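Local structure of erythrocyte membrane protein 1 (2XU0) at residues A[344-349]-A[469-474]; A[156-161]-A[258-263]; A[317-322]-A[385-390]. The protein probably binds host cell-surface receptors, this chain being the N-terminal segment and first Duffy-binding-like domain of a rosetting adhesin of the malaria parasite. The protein carries 10 engineered substitutions. All blocks are in the same frame, centred on the assembly; numbering follows the deposited sequence.

In the fold
The contacts are spread along an elongated helical chain. Interaction 2 (156-161 with 258-263) and interaction 3 (317-322 with 385-390) pack helix on helix, the first in the Duffy binding domain, the second in the C-terminal subdomain nearer the chain's middle. Interaction 1 (344-349 with 469-474) joins a hairpin strand and loop to a second loop at the cysteine-rich end, its centre about 60 Å from that of interaction 2. It is nonetheless buried; C347 is bonded to C370, just ahead of helix 371-407 of interaction 3. Chemistry follows place: a tyrosine on a proline, a serine beside a cystine and one bridging water in interaction 1, a leucine against amides in interaction 2, a charge-linked indole in interaction 3.

Interaction 1: A[344-349]-A[469-474]; sequences KKYCSG and TCPLYG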
loop_
_atom_site.group_PDB
_atom_site.type_symbol
_atom_site.label_atom_id
_atom_site.label_comp_id
_atom_site.label_asym_id
_atom_site.label_seq_id
_atom_site.Cartn_x
_atom_site.Cartn_y
_atom_site.Cartn_z
ATOM N N LYS A 344 28.310 27.211 -6.924
ATOM C CA LYS A 344 27.727 28.517 -7.271
ATOM C C LYS A 344 26.457 28.488 -8.154
ATOM O O LYS A 344 26.167 29.459 -8.855
ATOM C CB LYS A 344 28.813 29.484 -7.824
ATOM C CG LYS A 344 29.902 29.842 -6.805
ATOM C CD LYS A 344 30.976 30.772 -7.374
ATOM C CE LYS A 344 30.608 32.240 -7.306
ATOM N NZ LYS A 344 31.695 33.110 -7.824
ATOM N N LYS A 345 25.702 27.380 -8.106
ATOM C CA LYS A 345 24.454 27.205 -8.848
ATOM C C LYS A 345 23.267 27.551 -7.952
ATOM O O LYS A 345 23.070 26.934 -6.897
ATOM C CB LYS A 345 24.321 25.766 -9.368
ATOM C CG LYS A 345 23.047 25.498 -10.172
ATOM C CD LYS A 345 22.745 23.977 -10.344
ATOM C CE LYS A 345 23.733 23.202 -11.201
ATOM N NZ LYS A 345 23.943 23.837 -12.533
ATOM N N TYR A 346 22.475 28.525 -8.398
ATOM C CA TYR A 346 21.259 28.999 -7.746
ATOM C C TYR A 346 20.351 29.527 -8.846
ATOM O O TYR A 346 20.469 30.677 -9.299
ATOM C CB TYR A 346 21.554 30.063 -6.675
ATOM C CG TYR A 346 20.496 30.224 -5.595
ATOM C CD1 TYR A 346 20.840 30.197 -4.247
ATOM C CD2 TYR A 346 19.170 30.510 -5.923
ATOM C CE1 TYR A 346 19.883 30.403 -3.249
ATOM C CE2 TYR A 346 18.202 30.700 -4.935
ATOM C CZ TYR A 346 18.564 30.654 -3.596
ATOM O OH TYR A 346 17.612 30.840 -2.614
ATOM N N CYS A 347 19.449 28.651 -9.279
ATOM C CA CYS A 347 18.487 28.916 -10.334
ATOM C C CYS A 347 17.090 29.137 -9.735
ATOM O O CYS A 347 16.861 28.883 -8.541
ATOM C CB CYS A 347 18.492 27.742 -11.308
ATOM S SG CYS A 347 20.142 27.299 -11.927
ATOM N N SER A 348 16.154 29.575 -10.582
ATOM C CA SER A 348 14.743 29.735 -10.245
ATOM C C SER A 348 13.941 28.785 -11.160
ATOM O O SER A 348 14.490 28.283 -12.160
ATOM C CB SER A 348 14.306 31.175 -10.478
ATOM O OG SER A 348 14.040 31.463 -11.841
ATOM N N GLY A 349 12.658 28.589 -10.835
ATOM C CA GLY A 349 11.739 27.771 -11.621
ATOM C C GLY A 349 11.538 28.302 -13.029
ATOM O O GLY A 349 11.187 27.528 -13.927
ATOM N N THR A 469 10.680 31.764 -7.464
ATOM C CA THR A 469 11.259 32.861 -8.253
ATOM C C THR A 469 12.499 33.348 -7.495
ATOM O O THR A 469 12.530 33.238 -6.271
ATOM C CB THR A 469 10.250 34.018 -8.441
ATOM O OG1 THR A 469 9.834 34.514 -7.166
ATOM C CG2 THR A 469 9.042 33.625 -9.273
ATOM N N CYS A 470 13.521 33.856 -8.207
ATOM C CA CYS A 470 14.752 34.365 -7.577
ATOM C C CYS A 470 14.458 35.284 -6.400
ATOM O O CYS A 470 13.618 36.177 -6.567
ATOM C CB CYS A 470 15.617 35.106 -8.596
ATOM S SG CYS A 470 16.516 34.036 -9.730
ATOM N N PRO A 471 15.257 35.235 -5.297
ATOM C CA PRO A 471 15.124 36.278 -4.258
ATOM C C PRO A 471 15.298 37.650 -4.936
ATOM O O PRO A 471 16.180 37.780 -5.781
ATOM C CB PRO A 471 16.260 35.950 -3.284
ATOM C CG PRO A 471 16.523 34.495 -3.494
ATOM C CD PRO A 471 16.360 34.307 -4.978
ATOM N N LEU A 472 14.364 38.598 -4.684
ATOM C CA LEU A 472 14.231 39.940 -5.299
ATOM C C LEU A 472 15.471 40.705 -5.756
ATOM O O LEU A 472 15.430 41.330 -6.821
ATOM C CB LEU A 472 13.341 40.885 -4.452
ATOM C CG LEU A 472 11.856 40.538 -4.318
ATOM C CD1 LEU A 472 11.202 41.427 -3.290
ATOM C CD2 LEU A 472 11.120 40.677 -5.658
ATOM N N TYR A 473 16.526 40.732 -4.923
ATOM C CA TYR A 473 17.765 41.488 -5.192
ATOM C C TYR A 473 18.940 40.601 -5.643
ATOM O O TYR A 473 20.080 41.076 -5.730
ATOM C CB TYR A 473 18.136 42.343 -3.955
ATOM C CG TYR A 473 16.928 43.001 -3.321
ATOM C CD1 TYR A 473 16.431 42.559 -2.096
ATOM C CD2 TYR A 473 16.210 43.985 -3.999
ATOM C CE1 TYR A 473 15.284 43.124 -1.535
ATOM C CE2 TYR A 473 15.056 44.546 -3.455
ATOM C CZ TYR A 473 14.599 44.117 -2.222
ATOM O OH TYR A 473 13.455 44.680 -1.707
ATOM N N GLY A 474 18.633 39.339 -5.951
ATOM C CA GLY A 474 19.602 38.337 -6.374
ATOM C C GLY A 474 20.315 37.642 -5.232
ATOM O O GLY A 474 20.007 37.875 -4.056
HETATM O O HOH W 1 12.844 33.930 -11.050
#
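Y346 and P471 approach from opposite directions, and S348 faces C470, where a small beta hairpin meets the loop 469-474 in the disulfide-rich end of the C-terminal Duffy-binding-like subdomain. The hairpin pairs strands 339-340 and 345-346 and carries a G1 beta bulge, with K344 and K345 both facing D340. Y346 swings its ring across the gap with CG roughly anti to the backbone N (chi1 -157°). The pyrrolidine of P471 comes to the phenol obliquely: Y346 CE2 lies 4.1 Å from P471 CD, and Y346 OH is 3.9 Å from P471 CG. The contact is purely van der Waals, and H485 of strand 483-485 touches both side chains. Two residues further on, the backbones draw closest, with S348 CA 5.1 Å from T469 CA. Here the CB of S348 points at the loop and sits 3.6 Å from C470 N and 3.7 Å from C470 SG, so a serine methylene rests against a half-cystine. Each segment carries a disulfide, C470 to C354 and C347, whose side chain turns from the loop, to C370. No direct hydrogen bond joins the two segments. A chi1 of 80° sets S348 OG between its own backbone N and carbonyl carbon, where it accepts from H352 N and meets a water. From P471 to G474 the loop makes a type I beta turn, in which G474 N donates to P471 O over 2.9 Å. The polar link between the segments runs through that one water, 2.9 Å from S348 OG, which accepts the amide hydrogen of C470 N at the same length, 2.9 Å.

Interaction 2: A[156-161]-A[258-263]; sequences DLLGNV and TINREQ
L158 of helix 154-175 is set against N260 and Q263 of helix 249-268, a helix-to-helix contact inside the helical Duffy binding domain. The helices approach at L158 and N260, whose CA atoms are 7.5 Å apart, close to a kink in helix 249-268 where the N atoms of E262 and Q263 lack their bonds to the preceding turn. L158 points at its neighbour, and a chi1 of -178° turns CG away from its own backbone N, carrying both methyls forward into different partners. One branch, CD1, touches the aliphatic root of the asparagine, 3.7 Å from N260 CB, the two side chains meeting at a slant. The other branch, CD2, comes up to the glutamine amide, which crosses the leucine at about a right angle. L158 CD2 is nearly equidistant from the three amide atoms, at 3.3 Å from Q263 OE1, 3.5 Å from Q263 NE2 and 3.6 Å from Q263 CD, and it approaches from above the amide plane at a tilt. Q263 reaches this point because its chain is extended beyond CG (chi2 180°). Further side chains of helix 249-268, W256 and I264, also touch L158, so the leucine is enclosed by apolar as well as amide groups. In the N-terminal segment, N260 OD1 accepts from G50 N, Q263 NE2 donates to G50 O and N260 ND2 to L48 O; N260 ND2 also donates to W256 O of its own helix. L158 meets the amides by van der Waals contact alone. Those backbone bonds should fix the amides' rotation, so N260 and Q263 probably link the packing of the two helices to the N-terminal segment.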
loop_
_atom_site.group_PDB
_atom_site.type_symbol
_atom_site.label_atom_id
_atom_site.label_comp_id
_atom_site.label_asym_id
_atom_site.label_seq_id
_atom_site.Cartn_x
_atom_site.Cartn_y
_atom_site.Cartn_z
ATOM N N ASP A 156 -6.624 -28.466 -3.110
ATOM C CA ASP A 156 -6.262 -28.073 -4.481
ATOM C C ASP A 156 -6.136 -26.565 -4.587
ATOM O O ASP A 156 -5.222 -26.083 -5.236
ATOM C CB ASP A 156 -7.277 -28.593 -5.523
ATOM C CG ASP A 156 -7.422 -30.106 -5.602
ATOM O OD1 ASP A 156 -6.426 -30.818 -5.343
ATOM O OD2 ASP A 156 -8.529 -30.577 -5.930
ATOM N N LEU A 157 -7.043 -25.822 -3.939
ATOM C CA LEU A 157 -7.034 -24.358 -3.937
ATOM C C LEU A 157 -5.820 -23.828 -3.173
ATOM O O LEU A 157 -5.098 -22.982 -3.700
ATOM C CB LEU A 157 -8.329 -23.822 -3.321
ATOM C CG LEU A 157 -8.440 -22.291 -3.220
ATOM C CD1 LEU A 157 -8.475 -21.649 -4.592
ATOM C CD2 LEU A 157 -9.638 -21.902 -2.395
ATOM N N LEU A 158 -5.555 -24.375 -1.971
ATOM C CA LEU A 158 -4.402 -23.955 -1.174
ATOM C C LEU A 158 -3.127 -24.048 -1.978
ATOM O O LEU A 158 -2.352 -23.088 -1.976
ATOM C CB LEU A 158 -4.284 -24.740 0.153
ATOM C CG LEU A 158 -3.100 -24.305 1.046
ATOM C CD1 LEU A 158 -3.341 -22.966 1.691
ATOM C CD2 LEU A 158 -2.768 -25.336 2.054
ATOM N N GLY A 159 -2.957 -25.163 -2.705
ATOM C CA GLY A 159 -1.802 -25.408 -3.563
ATOM C C GLY A 159 -1.549 -24.241 -4.488
ATOM O O GLY A 159 -0.478 -23.644 -4.440
ATOM N N ASN A 160 -2.575 -23.853 -5.263
ATOM C CA ASN A 160 -2.527 -22.695 -6.172
ATOM C C ASN A 160 -2.201 -21.372 -5.476
ATOM O O ASN A 160 -1.339 -20.631 -5.948
ATOM C CB ASN A 160 -3.840 -22.574 -6.955
ATOM C CG ASN A 160 -4.026 -23.709 -7.928
ATOM O OD1 ASN A 160 -4.687 -24.710 -7.637
ATOM N ND2 ASN A 160 -3.404 -23.598 -9.083
ATOM N N VAL A 161 -2.862 -21.103 -4.331
ATOM C CA VAL A 161 -2.660 -19.885 -3.538
ATOM C C VAL A 161 -1.249 -19.805 -2.963
ATOM O O VAL A 161 -0.650 -18.732 -2.952
ATOM C CB VAL A 161 -3.800 -19.658 -2.490
ATOM C CG1 VAL A 161 -3.544 -18.387 -1.658
ATOM C CG2 VAL A 161 -5.165 -19.565 -3.187
ATOM N N THR A 258 -9.239 -17.353 6.701
ATOM C CA THR A 258 -8.899 -17.371 8.114
ATOM C C THR A 258 -8.197 -18.653 8.520
ATOM O O THR A 258 -7.210 -18.588 9.251
ATOM C CB THR A 258 -10.153 -17.086 8.932
ATOM O OG1 THR A 258 -10.627 -15.796 8.537
ATOM C CG2 THR A 258 -9.886 -17.091 10.435
ATOM N N ILE A 259 -8.685 -19.800 8.013
ATOM C CA ILE A 259 -8.143 -21.109 8.331
ATOM C C ILE A 259 -6.771 -21.350 7.715
ATOM O O ILE A 259 -5.891 -21.893 8.385
ATOM C CB ILE A 259 -9.181 -22.230 8.033
ATOM C CG1 ILE A 259 -10.302 -22.233 9.108
ATOM C CG2 ILE A 259 -8.517 -23.621 7.951
ATOM C CD1 ILE A 259 -11.699 -22.708 8.569
ATOM N N ASN A 260 -6.564 -20.901 6.470
ATOM C CA ASN A 260 -5.312 -21.153 5.773
ATOM C C ASN A 260 -4.334 -20.012 5.741
ATOM O O ASN A 260 -3.254 -20.182 5.181
ATOM C CB ASN A 260 -5.611 -21.652 4.350
ATOM C CG ASN A 260 -6.342 -22.970 4.341
ATOM O OD1 ASN A 260 -5.746 -24.029 4.510
ATOM N ND2 ASN A 260 -7.652 -22.923 4.255
ATOM N N ARG A 261 -4.687 -18.844 6.309
ATOM C CA ARG A 261 -3.830 -17.646 6.247
ATOM C C ARG A 261 -2.408 -17.842 6.749
ATOM O O ARG A 261 -1.492 -17.239 6.213
ATOM C CB ARG A 261 -4.503 -16.412 6.887
ATOM C CG ARG A 261 -4.645 -16.490 8.410
ATOM C CD ARG A 261 -5.472 -15.348 8.972
ATOM N NE ARG A 261 -4.781 -14.056 8.907
ATOM C CZ ARG A 261 -3.984 -13.575 9.849
ATOM N NH1 ARG A 261 -3.731 -14.287 10.942
ATOM N NH2 ARG A 261 -3.438 -12.379 9.713
ATOM N N GLU A 262 -2.224 -18.704 7.764
ATOM C CA GLU A 262 -0.920 -18.972 8.352
ATOM C C GLU A 262 0.053 -19.601 7.361
ATOM O O GLU A 262 1.161 -19.104 7.252
ATOM C CB GLU A 262 -1.066 -19.818 9.615
ATOM C CG GLU A 262 0.266 -20.052 10.294
ATOM C CD GLU A 262 0.186 -21.002 11.469
ATOM O OE1 GLU A 262 0.919 -22.017 11.459
ATOM O OE2 GLU A 262 -0.600 -20.726 12.403
ATOM N N GLN A 263 -0.354 -20.671 6.649
ATOM C CA GLN A 263 0.454 -21.354 5.609
ATOM C C GLN A 263 0.688 -20.407 4.436
ATOM O O GLN A 263 1.806 -20.335 3.902
ATOM C CB GLN A 263 -0.269 -22.588 5.050
ATOM C CG GLN A 263 -0.831 -23.554 6.060
ATOM C CD GLN A 263 -1.510 -24.695 5.357
ATOM O OE1 GLN A 263 -0.862 -25.516 4.695
ATOM N NE2 GLN A 263 -2.836 -24.757 5.474
#

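Interaction 3: A[317-322]-A[385-390]; sequences EEWSEE and VKKLEE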
loop_
_atom_site.group_PDB
_atom_site.type_symbol
_atom_site.label_atom_id
_atom_site.label_comp_id
_atom_site.label_asym_id
_atom_site.label_seq_id
_atom_site.Cartn_x
_atom_site.Cartn_y
_atom_site.Cartn_z
ATOM N N GLU A 317 -3.363 4.332 2.753
ATOM C CA GLU A 317 -2.180 4.374 3.626
ATOM C C GLU A 317 -0.918 4.109 2.765
ATOM O O GLU A 317 0.086 4.790 2.924
ATOM C CB GLU A 317 -2.309 3.348 4.786
ATOM C CG GLU A 317 -1.135 3.325 5.747
ATOM C CD GLU A 317 0.085 2.520 5.331
ATOM O OE1 GLU A 317 -0.037 1.632 4.457
ATOM O OE2 GLU A 317 1.180 2.811 5.860
ATOM N N GLU A 318 -0.983 3.159 1.840
ATOM C CA GLU A 318 0.163 2.896 0.950
ATOM C C GLU A 318 0.351 4.055 -0.034
ATOM O O GLU A 318 1.487 4.415 -0.368
ATOM C CB GLU A 318 -0.067 1.603 0.189
ATOM C CG GLU A 318 1.101 1.163 -0.681
ATOM C CD GLU A 318 0.863 -0.182 -1.317
ATOM O OE1 GLU A 318 -0.216 -0.771 -1.073
ATOM O OE2 GLU A 318 1.779 -0.684 -2.010
ATOM N N TRP A 319 -0.765 4.684 -0.460
ATOM C CA TRP A 319 -0.687 5.822 -1.375
ATOM C C TRP A 319 0.136 6.917 -0.725
ATOM O O TRP A 319 1.042 7.466 -1.351
ATOM C CB TRP A 319 -2.087 6.340 -1.764
ATOM C CG TRP A 319 -2.042 7.550 -2.655
ATOM C CD1 TRP A 319 -2.048 7.557 -4.021
ATOM C CD2 TRP A 319 -1.862 8.916 -2.246
ATOM N NE1 TRP A 319 -1.914 8.844 -4.489
ATOM C CE2 TRP A 319 -1.797 9.700 -3.423
ATOM C CE3 TRP A 319 -1.824 9.566 -0.999
ATOM C CZ2 TRP A 319 -1.681 11.092 -3.388
ATOM C CZ3 TRP A 319 -1.636 10.938 -0.963
ATOM C CH2 TRP A 319 -1.550 11.685 -2.151
ATOM N N SER A 320 -0.206 7.258 0.515
ATOM C CA SER A 320 0.451 8.340 1.255
ATOM C C SER A 320 1.929 8.079 1.569
ATOM O O SER A 320 2.749 8.991 1.434
ATOM C CB SER A 320 -0.352 8.717 2.502
ATOM O OG SER A 320 -0.340 7.678 3.457
ATOM N N GLU A 321 2.261 6.843 1.958
ATOM C CA GLU A 321 3.639 6.430 2.258
ATOM C C GLU A 321 4.526 6.473 1.015
ATOM O O GLU A 321 5.647 7.004 1.066
ATOM C CB GLU A 321 3.669 5.031 2.907
ATOM C CG GLU A 321 3.294 5.059 4.390
ATOM C CD GLU A 321 4.336 5.781 5.221
ATOM O OE1 GLU A 321 5.422 5.204 5.454
ATOM O OE2 GLU A 321 4.115 6.972 5.527
ATOM N N GLU A 322 4.007 5.956 -0.091
ATOM C CA GLU A 322 4.690 5.932 -1.391
ATOM C C GLU A 322 4.795 7.305 -1.981
ATOM O O GLU A 322 5.792 7.580 -2.637
ATOM C CB GLU A 322 4.008 4.957 -2.369
ATOM C CG GLU A 322 4.261 3.512 -1.985
ATOM C CD GLU A 322 5.705 3.076 -2.165
ATOM O OE1 GLU A 322 6.085 2.776 -3.322
ATOM O OE2 GLU A 322 6.473 3.108 -1.172
ATOM N N VAL A 385 0.791 17.748 -9.201
ATOM C CA VAL A 385 -0.573 18.087 -9.599
ATOM C C VAL A 385 -1.421 16.837 -9.729
ATOM O O VAL A 385 -2.571 16.838 -9.286
ATOM C CB VAL A 385 -0.589 19.006 -10.844
ATOM C CG1 VAL A 385 -1.908 18.929 -11.605
ATOM C CG2 VAL A 385 -0.258 20.450 -10.434
ATOM N N LYS A 386 -0.836 15.768 -10.272
ATOM C CA LYS A 386 -1.495 14.479 -10.416
ATOM C C LYS A 386 -1.733 13.833 -9.008
ATOM O O LYS A 386 -2.767 13.186 -8.804
ATOM C CB LYS A 386 -0.621 13.560 -11.258
ATOM C CG LYS A 386 -1.206 12.195 -11.563
ATOM C CD LYS A 386 -0.232 11.335 -12.387
ATOM C CE LYS A 386 -0.556 9.856 -12.318
ATOM N NZ LYS A 386 -1.807 9.498 -13.054
ATOM N N LYS A 387 -0.751 13.979 -8.076
ATOM C CA LYS A 387 -0.815 13.388 -6.725
ATOM C C LYS A 387 -1.870 14.128 -5.907
ATOM O O LYS A 387 -2.681 13.496 -5.238
ATOM C CB LYS A 387 0.565 13.425 -6.058
ATOM C CG LYS A 387 1.538 12.394 -6.641
ATOM C CD LYS A 387 1.158 10.997 -6.169
ATOM C CE LYS A 387 1.547 9.913 -7.116
ATOM N NZ LYS A 387 0.957 8.626 -6.668
ATOM N N LEU A 388 -1.952 15.455 -6.083
ATOM C CA LEU A 388 -2.977 16.253 -5.426
ATOM C C LEU A 388 -4.357 15.741 -5.813
ATOM O O LEU A 388 -5.215 15.667 -4.938
ATOM C CB LEU A 388 -2.848 17.756 -5.764
ATOM C CG LEU A 388 -3.922 18.721 -5.156
ATOM C CD1 LEU A 388 -3.976 18.638 -3.609
ATOM C CD2 LEU A 388 -3.716 20.160 -5.610
ATOM N N GLU A 389 -4.593 15.445 -7.118
ATOM C CA GLU A 389 -5.900 14.985 -7.573
ATOM C C GLU A 389 -6.236 13.630 -6.956
ATOM O O GLU A 389 -7.326 13.462 -6.420
ATOM C CB GLU A 389 -6.021 14.984 -9.107
ATOM C CG GLU A 389 -7.314 14.376 -9.618
ATOM C CD GLU A 389 -7.521 14.618 -11.102
ATOM O OE1 GLU A 389 -7.395 13.647 -11.881
ATOM O OE2 GLU A 389 -7.751 15.787 -11.492
ATOM N N GLU A 390 -5.286 12.691 -7.005
ATOM C CA GLU A 390 -5.395 11.375 -6.380
ATOM C C GLU A 390 -5.752 11.510 -4.914
ATOM O O GLU A 390 -6.548 10.720 -4.409
ATOM C CB GLU A 390 -4.067 10.624 -6.532
ATOM C CG GLU A 390 -3.809 10.160 -7.959
ATOM C CD GLU A 390 -2.490 9.442 -8.169
ATOM O OE1 GLU A 390 -1.748 9.258 -7.182
ATOM O OE2 GLU A 390 -2.144 9.177 -9.339
HETATM O O HOH W 2 1.520 7.402 -4.192
#
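W319 reaches from helix 311-338 to K387 and E390 of helix 371-407, the two helices running in roughly opposite directions. Its CB points at the partner helix, and the indole, swung out opposite the main-chain N by a chi1 of 177°, is carried forward on its edge. CD1, the first ring atom to meet the partner, lies 3.6 Å from E390 OE1. NE1 makes the one hydrogen bond across the segments: it donates to E390 OE1 over 2.7 Å, nearly straight at 168°, with the acceptor in the ring plane. Indole and carboxylate planes stand 70° apart, and the oxygen is met on its anti side. Its syn lone pair takes K387 NZ at 2.8 Å, so one oxygen is gripped by an indole and an ammonium, which probably favours the charged carboxylate. W319 CE2 stays 3.8 Å from E390 OE1. At the far rim, CZ2 abuts the main chain, 3.2 Å from K387 O, and the tip, CH2, lies 3.8 Å from K387 O. The lysine slides past the indole in the reverse sense. One ring face carries a water offset toward the rim, bridging K387 NZ and W319 O. F323 lies almost parallel to the indole. K386 NZ adds a long ion pair, 3.7 Å from E390 OE2. The result is a helix-helix interface of the C-terminal Duffy-binding-like subdomain, a buried tryptophan hydrogen-bonded to a carboxylate in a salt-bridge network.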